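Local atomic coordinates of uncharacterized protein (Uncultured organism, PDB entry 5IBZ), a protein that belongs to the putative cyclase family, binds acetylphosphate in the crystal and may have an arylformamidase-like activity. Residues B[65-70]-B[220-225]; B[166-169]-B[175-178]. All coordinates share one frame; numbering follows the deposited sequence.

Contact 1. Residues B[65-70]-B[220-225]; sequences VFPPRL and SFFLNP. With UVW (acetylphosphate), chain F.
Phe222 of helix 215-223 meets Phe66 edge to face, its CD1-CE1 side set against the ring of the loop residue. The centroids lie 4.8 Å apart and the planes are inclined at 52°, so the pair is tilted well short of a perpendicular T. CD1 of Phe222 stands over the centre of the Phe66 ring, at nearly equal distance from all six of its carbons. One face of the Phe222 ring is turned to the loop at the Phe66-Pro67 step: Pro67 CD makes a CH-pi contact 3.8 Å from the centroid of the Phe222 ring, 20° off the normal, and Phe66 CA sits over the same face. Val65 contributes its carbonyl, whose O approaches Phe222 CZ obliquely at 3.4 Å. Phe221, the preceding helix residue, lays CD2 over the opposite face, so the Phe222 ring lies between the Phe221 ring on one face and Pro67 on the other. With CG of Phe222 anti to the carbonyl carbon (chi1 -76°), the ring projects from the helix to meet residues 65-67.

The far face of Phe66 carries the methyl C1M of acetylphosphate, offset toward the rim. Three residues on, Arg69 extends its chain to present both terminal nitrogens to the phosphate: NH1 donates to O3P of the ligand at 2.9 Å and NH2 to its O1P at 3.0 Å, both nearly straight. His119 and His268 hydrogen-bond the same ligand. The chemistry divides accordingly: apolar ring contacts join helix to loop and back the acetyl methyl, whereas the paired guanidinium bonds grip the phosphate and probably help neutralise its charge, with Asp101 of a third subunit, salt-bridged to Arg69 NE, probably helping to hold the guanidinium in place.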
# COMPACT_ATOMS: atom_id res chain seq x y z
N VAL B 65 13.17 1.07 -11.48
CA VAL B 65 12.46 -0.11 -11.08
C VAL B 65 11.92 -0.71 -12.37
O VAL B 65 11.41 -0.01 -13.24
CB VAL B 65 11.37 0.22 -10.03
CG1 VAL B 65 10.47 1.33 -10.54
CG2 VAL B 65 10.60 -1.02 -9.67
N PHE B 66 12.08 -2.01 -12.52
CA PHE B 66 11.81 -2.63 -13.79
C PHE B 66 10.30 -2.73 -13.99
O PHE B 66 9.61 -3.33 -13.16
CB PHE B 66 12.47 -4.01 -13.87
CG PHE B 66 13.02 -4.34 -15.23
CD1 PHE B 66 12.20 -4.34 -16.33
CD2 PHE B 66 14.37 -4.63 -15.39
CE1 PHE B 66 12.70 -4.63 -17.60
CE2 PHE B 66 14.88 -4.92 -16.64
CZ PHE B 66 14.04 -4.92 -17.75
N PRO B 67 9.77 -2.13 -15.07
CA PRO B 67 8.34 -2.23 -15.32
C PRO B 67 7.90 -3.68 -15.46
O PRO B 67 8.65 -4.49 -16.01
CB PRO B 67 8.15 -1.47 -16.64
CG PRO B 67 9.33 -0.60 -16.77
CD PRO B 67 10.46 -1.34 -16.11
N PRO B 68 6.69 -4.02 -14.99
CA PRO B 68 5.66 -3.14 -14.43
C PRO B 68 5.72 -3.00 -12.91
O PRO B 68 4.71 -2.64 -12.30
CB PRO B 68 4.38 -3.84 -14.84
CG PRO B 68 4.73 -5.27 -14.70
CD PRO B 68 6.18 -5.39 -15.14
N ARG B 69 6.86 -3.28 -12.29
CA ARG B 69 6.97 -3.06 -10.85
C ARG B 69 6.69 -1.58 -10.53
O ARG B 69 7.09 -0.69 -11.28
CB ARG B 69 8.34 -3.47 -10.33
CG ARG B 69 8.60 -4.97 -10.34
CD ARG B 69 10.06 -5.32 -10.03
NE ARG B 69 10.27 -6.75 -10.18
CZ ARG B 69 11.44 -7.32 -10.46
NH1 ARG B 69 12.53 -6.59 -10.63
NH2 ARG B 69 11.50 -8.64 -10.59
N LEU B 70 5.98 -1.35 -9.43
CA LEU B 70 5.70 0.02 -8.95
C LEU B 70 6.92 0.62 -8.27
O LEU B 70 7.64 -0.09 -7.59
CB LEU B 70 4.57 0.03 -7.92
CG LEU B 70 3.37 0.91 -8.22
CD1 LEU B 70 2.61 0.22 -9.28
CD2 LEU B 70 2.51 1.13 -6.98
N SER B 220 12.76 4.80 -22.23
CA SER B 220 13.71 4.18 -23.16
C SER B 220 14.72 3.28 -22.43
O SER B 220 15.16 2.26 -22.96
CB SER B 220 14.45 5.24 -23.98
OG SER B 220 13.55 6.00 -24.76
N PHE B 221 15.09 3.68 -21.22
CA PHE B 221 16.10 3.00 -20.42
C PHE B 221 15.80 1.51 -20.32
O PHE B 221 16.69 0.66 -20.40
CB PHE B 221 16.14 3.64 -19.02
CG PHE B 221 17.19 3.09 -18.07
CD1 PHE B 221 18.44 3.68 -17.95
CD2 PHE B 221 16.88 2.05 -17.21
CE1 PHE B 221 19.39 3.19 -17.02
CE2 PHE B 221 17.81 1.57 -16.30
CZ PHE B 221 19.06 2.14 -16.20
N PHE B 222 14.52 1.18 -20.14
CA PHE B 222 14.16 -0.22 -19.93
C PHE B 222 13.81 -0.97 -21.20
O PHE B 222 13.64 -2.19 -21.17
CB PHE B 222 13.01 -0.29 -18.93
CG PHE B 222 13.47 -0.07 -17.52
CD1 PHE B 222 14.22 -1.04 -16.88
CD2 PHE B 222 13.20 1.11 -16.86
CE1 PHE B 222 14.68 -0.85 -15.60
CE2 PHE B 222 13.66 1.30 -15.55
CZ PHE B 222 14.39 0.32 -14.93
N LEU B 223 13.75 -0.26 -22.32
CA LEU B 223 13.44 -0.87 -23.61
C LEU B 223 14.68 -1.31 -24.38
O LEU B 223 14.58 -2.03 -25.36
CB LEU B 223 12.65 0.11 -24.49
CG LEU B 223 11.28 0.52 -23.94
CD1 LEU B 223 10.66 1.62 -24.78
CD2 LEU B 223 10.35 -0.67 -23.87
N ASN B 224 15.84 -0.85 -23.96
CA ASN B 224 17.02 -1.13 -24.73
C ASN B 224 17.98 -2.03 -23.95
O ASN B 224 17.76 -2.30 -22.78
CB ASN B 224 17.63 0.19 -25.20
CG ASN B 224 16.79 0.85 -26.30
OD1 ASN B 224 16.93 0.51 -27.48
ND2 ASN B 224 15.90 1.77 -25.92
N PRO B 225 18.99 -2.58 -24.63
CA PRO B 225 19.88 -3.52 -23.94
C PRO B 225 20.57 -2.90 -22.74
O PRO B 225 20.82 -1.70 -22.74
CB PRO B 225 20.92 -3.89 -25.00
CG PRO B 225 20.30 -3.56 -26.27
CD PRO B 225 19.38 -2.39 -26.03
C1 UVW F . 13.77 -8.87 -14.04
O1 UVW F . 12.78 -8.59 -13.44
C1M UVW F . 13.77 -8.87 -15.56
O2 UVW F . 14.95 -9.20 -13.36
P UVW F . 15.04 -9.38 -11.73
O1P UVW F . 13.92 -10.24 -11.21
O2P UVW F . 16.38 -10.03 -11.47
O3P UVW F . 14.99 -8.05 -11.02

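Contact 2. Residues B[166-169]-B[175-178]; sequences RFKG and GYTI
Lys168 and Tyr176 meet through their polar ends, with the ammonium NZ donating a hydrogen bond of 3.0 Å to the phenolic OH of Tyr176. The two side chains run at about a right angle. Lys168 CE follows its nitrogen in, lying 3.2 Å from Tyr176 OH and standing obliquely to the ring, so the approach is centred on the hydroxyl. A bend in the lysine chain at chi2 (-72°) precedes an extended run to NZ, while Tyr176 holds CG anti to its backbone nitrogen (chi1 179°), which brings the hydroxyl to Lys168 NZ.

Asp182 of helix 180-190 completes this first shell: its OD1 forms a salt bridge with Lys168 NZ, and its OD2 is hydrogen-bonded to Tyr176 OH. Lysine, tyrosine and aspartate thus close a small polar triangle at the surface, in which the carboxylate probably stabilises the positive charge of the ammonium.

Farther out, bonds to the main chain hold the segments from which the two side chains spring. Tyr176 is anchored through its carbonyl to Thr227 OG1 and by backbone bonding to Gly228 of strand 228-229, which pairs in parallel with strand 177-178. Lys168 leaves helix 164-167 just before Gly169, the C-prime residue at positive phi, whose N bonds Arg166 O at 3.1 Å; Gly170 N reaches back to Val165 O. These two bonds define a Schellman motif, the characteristic glycine-terminated end of a helix, and here it turns the chain after helix 164-167 on its way to the short strand 177-178 and helix 180-190.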
# COMPACT_ATOMS: atom_id res chain seq x y z
N ARG B 166 36.08 0.89 -14.43
CA ARG B 166 37.45 1.42 -14.47
C ARG B 166 38.40 0.48 -15.21
O ARG B 166 39.32 0.94 -15.88
CB ARG B 166 37.98 1.70 -13.05
CG ARG B 166 37.56 3.06 -12.52
CD ARG B 166 38.19 3.37 -11.15
NE ARG B 166 37.89 4.75 -10.76
CZ ARG B 166 36.76 5.15 -10.17
NH1 ARG B 166 35.80 4.26 -9.87
NH2 ARG B 166 36.58 6.44 -9.88
N PHE B 167 38.18 -0.82 -15.09
CA PHE B 167 38.99 -1.78 -15.82
C PHE B 167 38.89 -1.54 -17.34
O PHE B 167 39.89 -1.68 -18.07
CB PHE B 167 38.56 -3.22 -15.48
CG PHE B 167 39.27 -4.26 -16.31
CD1 PHE B 167 40.63 -4.45 -16.18
CD2 PHE B 167 38.57 -5.07 -17.19
CE1 PHE B 167 41.28 -5.41 -16.93
CE2 PHE B 167 39.23 -6.02 -17.96
CZ PHE B 167 40.58 -6.19 -17.80
N LYS B 168 37.70 -1.16 -17.81
CA LYS B 168 37.45 -0.92 -19.23
C LYS B 168 37.63 0.56 -19.62
O LYS B 168 37.20 0.99 -20.68
CB LYS B 168 36.05 -1.39 -19.59
CG LYS B 168 35.83 -2.91 -19.45
CD LYS B 168 36.56 -3.67 -20.53
CE LYS B 168 36.19 -5.12 -20.55
NZ LYS B 168 36.80 -5.80 -21.75
N GLY B 169 38.32 1.31 -18.77
CA GLY B 169 38.78 2.63 -19.12
C GLY B 169 37.90 3.78 -18.68
O GLY B 169 38.12 4.92 -19.10
N GLY B 175 24.73 -2.20 -23.19
CA GLY B 175 24.48 -3.61 -23.40
C GLY B 175 25.71 -4.52 -23.35
O GLY B 175 25.64 -5.68 -23.72
N TYR B 176 26.84 -3.98 -22.89
CA TYR B 176 28.08 -4.74 -22.86
C TYR B 176 27.96 -6.01 -22.00
O TYR B 176 27.48 -5.96 -20.87
CB TYR B 176 29.23 -3.88 -22.35
CG TYR B 176 30.52 -4.67 -22.28
CD1 TYR B 176 31.19 -5.03 -23.44
CD2 TYR B 176 31.04 -5.07 -21.07
CE1 TYR B 176 32.35 -5.78 -23.39
CE2 TYR B 176 32.21 -5.80 -21.01
CZ TYR B 176 32.86 -6.15 -22.17
OH TYR B 176 34.02 -6.90 -22.15
N THR B 177 28.40 -7.14 -22.55
CA THR B 177 28.42 -8.39 -21.78
C THR B 177 29.74 -8.55 -21.03
O THR B 177 30.81 -8.68 -21.62
CB THR B 177 28.18 -9.62 -22.68
OG1 THR B 177 26.88 -9.52 -23.29
CG2 THR B 177 28.26 -10.91 -21.87
N ILE B 178 29.66 -8.52 -19.70
CA ILE B 178 30.82 -8.69 -18.84
C ILE B 178 31.13 -10.18 -18.70
O ILE B 178 30.30 -10.97 -18.30
CB ILE B 178 30.57 -8.07 -17.45
CG1 ILE B 178 30.29 -6.57 -17.61
CG2 ILE B 178 31.77 -8.29 -16.53
CD1 ILE B 178 29.71 -5.93 -16.36

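The centres of the two contacts are about 21 Å apart, and they differ in burial and chemistry. Contact 1 is partly buried and apolar between its segments, joining distant parts of the sequence beside the ligand and close to other subunits. Contact 2 is a surface contact between near neighbours in sequence, rests on one charged hydrogen bond, and is touched by no other chain of the assembly. They hold different helices, 215-223 and 164-167, yet their second segments abut: Pro225 CB packs 3.9 Å from Gly175 CA. Along the chain, contact 2 falls within the long excursion separating the two halves of contact 1.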